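Local coordinates for endoglucanase E-5 (Thermobifida fusca, PDB 2CKS), which hydrolyses internal beta-1,4-glucosidic linkages of cellulose and related beta-glucans through its family 5 glycoside hydrolase catalytic domain, at residues T117-I122 / Y134-E139. Numbering follows the deposited sequence. Where two conformers were deposited one is given.
Sequences TFFAEI and YEIANE
Phe119 reaches from helix 112-126 and overlaps the ring edge of Tyr134 on barrel strand 132-135, its CE1 lying in the plane of the tyrosine; the helix and the strand each send a side chain toward the other, and the two pass flank to flank. Phe119 CD1 meets Tyr134 CD1 at 3.6 Å. With CG anti to its own carbonyl carbon (chi1 -80°), the phenylalanine ring runs past that of the tyrosine to the backbone of Glu135 and Ile136. There its CZ lies 3.7 Å from Glu135 O, which sits at the ring edge near its plane, where the slightly positive C-H rim suits a carbonyl oxygen. One face receives the methyl CG2 of Ile136, 4.1 Å from Phe119 CE2 and displaced toward the rim; the opposite face is backed by Phe118 CD2. A flat, wholly apolar ring thus fits between helix and strand end, and Ile159 of helix 145-162 touches both Phe119 and Ile136.

One helical turn on, Ile122 brings its branch methyl CG2 to the edge of the Tyr134 ring, 3.5 Å from CE1, while its CG1 leans over the Phe118 ring. A beta-branched residue can serve both neighbours at once. Tyrosine suits its place because its ring is buried against the helix while its hydroxyl hydrogen-bonds to Asp163, a residue of the bound sodium and zinc sites.

The contact joins the helix to the strand that follows it in the beta-alpha-beta unit 95-101, 112-126, 132-135 of the TIM barrel. The side chain of Glu135 leaves the backbone away from the helix, and its carboxylate, in the barrel interior, forms a salt bridge with Arg61 and a hydrogen bond with Thr230; beyond it the chain runs to Glu139, the probable proton donor. Carbon-to-carbon packing dominates between helix and strand, so their fit depends on shape and burial, while the tyrosine hydroxyl and the Glu135 carboxylate find their partners outside the contact.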
loop_
_atom_site.group_PDB
_atom_site.type_symbol
_atom_site.label_atom_id
_atom_site.label_comp_id
_atom_site.label_asym_id
_atom_site.label_seq_id
_atom_site.Cartn_x
_atom_site.Cartn_y
_atom_site.Cartn_z
ATOM N N THR A 117 10.848 13.417 10.054
ATOM C CA THR A 117 12.263 13.098 9.918
ATOM C C THR A 117 12.504 12.049 8.836
ATOM O O THR A 117 13.366 12.212 7.979
ATOM C CB THR A 117 12.807 12.622 11.256
ATOM O OG1 THR A 117 12.743 13.710 12.182
ATOM C CG2 THR A 117 14.293 12.265 11.182
ATOM N N PHE A 118 11.721 10.984 8.874
ATOM C CA PHE A 118 11.882 9.882 7.933
ATOM C C PHE A 118 11.551 10.336 6.511
ATOM O O PHE A 118 12.339 10.131 5.603
ATOM C CB PHE A 118 11.003 8.696 8.345
ATOM C CG PHE A 118 10.927 7.594 7.313
ATOM C CD1 PHE A 118 11.965 6.692 7.149
ATOM C CD2 PHE A 118 9.794 7.446 6.520
ATOM C CE1 PHE A 118 11.874 5.685 6.194
ATOM C CE2 PHE A 118 9.707 6.444 5.584
ATOM C CZ PHE A 118 10.726 5.572 5.421
ATOM N N PHE A 119 10.388 10.951 6.329
ATOM C CA PHE A 119 9.957 11.356 4.990
ATOM C C PHE A 119 10.834 12.462 4.403
ATOM O O PHE A 119 11.063 12.479 3.206
ATOM C CB PHE A 119 8.470 11.725 4.967
ATOM C CG PHE A 119 7.555 10.528 4.909
ATOM C CD1 PHE A 119 7.564 9.694 3.801
ATOM C CD2 PHE A 119 6.693 10.230 5.952
ATOM C CE1 PHE A 119 6.743 8.587 3.744
ATOM C CE2 PHE A 119 5.857 9.130 5.891
ATOM C CZ PHE A 119 5.883 8.313 4.786
ATOM N N ALA A 120 11.365 13.350 5.234
ATOM C CA ALA A 120 12.311 14.347 4.740
ATOM C C ALA A 120 13.526 13.655 4.138
ATOM O O ALA A 120 13.984 14.021 3.064
ATOM C CB ALA A 120 12.740 15.279 5.845
ATOM N N GLU A 121 14.048 12.643 4.826
ATOM C CA GLU A 121 15.212 11.923 4.320
ATOM C C GLU A 121 14.889 11.151 3.033
ATOM O O GLU A 121 15.650 11.192 2.059
ATOM C CB GLU A 121 15.788 10.974 5.368
ATOM C CG GLU A 121 16.949 10.182 4.788
ATOM C CD GLU A 121 17.839 9.497 5.799
ATOM O OE1 GLU A 121 18.680 8.685 5.336
ATOM O OE2 GLU A 121 17.710 9.750 7.018
ATOM N N ILE A 122 13.756 10.458 3.020
ATOM C CA ILE A 122 13.378 9.654 1.871
ATOM C C ILE A 122 13.123 10.552 0.668
ATOM O O ILE A 122 13.626 10.298 -0.418
ATOM C CB ILE A 122 12.121 8.819 2.185
ATOM C CG1 ILE A 122 12.398 7.798 3.296
ATOM C CG2 ILE A 122 11.585 8.146 0.913
ATOM C CD1 ILE A 122 13.442 6.741 2.989
ATOM N N TYR A 134 4.252 7.945 -1.686
ATOM C CA TYR A 134 4.438 8.048 -0.236
ATOM C C TYR A 134 3.128 7.820 0.485
ATOM O O TYR A 134 2.177 8.558 0.270
ATOM C CB TYR A 134 4.969 9.440 0.119
ATOM C CG TYR A 134 6.301 9.744 -0.503
ATOM C CD1 TYR A 134 7.464 9.466 0.168
ATOM C CD2 TYR A 134 6.397 10.283 -1.775
ATOM C CE1 TYR A 134 8.692 9.732 -0.392
ATOM C CE2 TYR A 134 7.633 10.547 -2.341
ATOM C CZ TYR A 134 8.772 10.270 -1.642
ATOM O OH TYR A 134 10.003 10.525 -2.203
ATOM N N GLU A 135 3.073 6.805 1.336
ATOM C CA GLU A 135 1.875 6.488 2.108
ATOM C C GLU A 135 2.136 6.920 3.550
ATOM O O GLU A 135 2.865 6.261 4.277
ATOM C CB GLU A 135 1.560 4.994 2.022
ATOM C CG GLU A 135 0.318 4.573 2.803
ATOM C CD GLU A 135 -0.080 3.127 2.571
ATOM O OE1 GLU A 135 -1.169 2.738 3.047
ATOM O OE2 GLU A 135 0.680 2.383 1.906
ATOM N N ILE A 136 1.529 8.027 3.960
ATOM C CA ILE A 136 1.967 8.732 5.176
ATOM C C ILE A 136 1.349 8.252 6.500
ATOM O O ILE A 136 1.816 8.644 7.567
ATOM C CB ILE A 136 1.780 10.254 5.020
ATOM C CG1 ILE A 136 0.310 10.598 4.761
ATOM C CG2 ILE A 136 2.696 10.780 3.919
ATOM C CD1 ILE A 136 -0.000 12.069 4.893
ATOM N N ALA A 137 0.337 7.387 6.433
ATOM C CA ALA A 137 -0.304 6.843 7.631
ATOM C C ALA A 137 -1.179 5.640 7.281
ATOM O O ALA A 137 -2.368 5.788 7.010
ATOM C CB ALA A 137 -1.142 7.925 8.317
ATOM N N ASN A 138 -0.572 4.460 7.287
ATOM C CA ASN A 138 -1.232 3.195 6.927
ATOM C C ASN A 138 -2.703 3.063 7.354
ATOM O O ASN A 138 -3.601 3.056 6.498
ATOM C CB ASN A 138 -0.400 2.039 7.500
ATOM C CG ASN A 138 -1.137 0.719 7.523
ATOM O OD1 ASN A 138 -1.662 0.272 6.507
ATOM N ND2 ASN A 138 -1.202 0.094 8.706
ATOM N N GLU A 139 -2.942 2.950 8.662
ATOM C CA GLU A 139 -4.279 2.658 9.196
ATOM C C GLU A 139 -4.629 3.506 10.421
ATOM O O GLU A 139 -4.593 3.025 11.550
ATOM C CB GLU A 139 -4.423 1.158 9.503
ATOM C CG GLU A 139 -4.666 0.319 8.255
ATOM C CD GLU A 139 -5.142 -1.096 8.539
ATOM O OE1 GLU A 139 -5.122 -1.514 9.723
ATOM O OE2 GLU A 139 -5.539 -1.802 7.568
#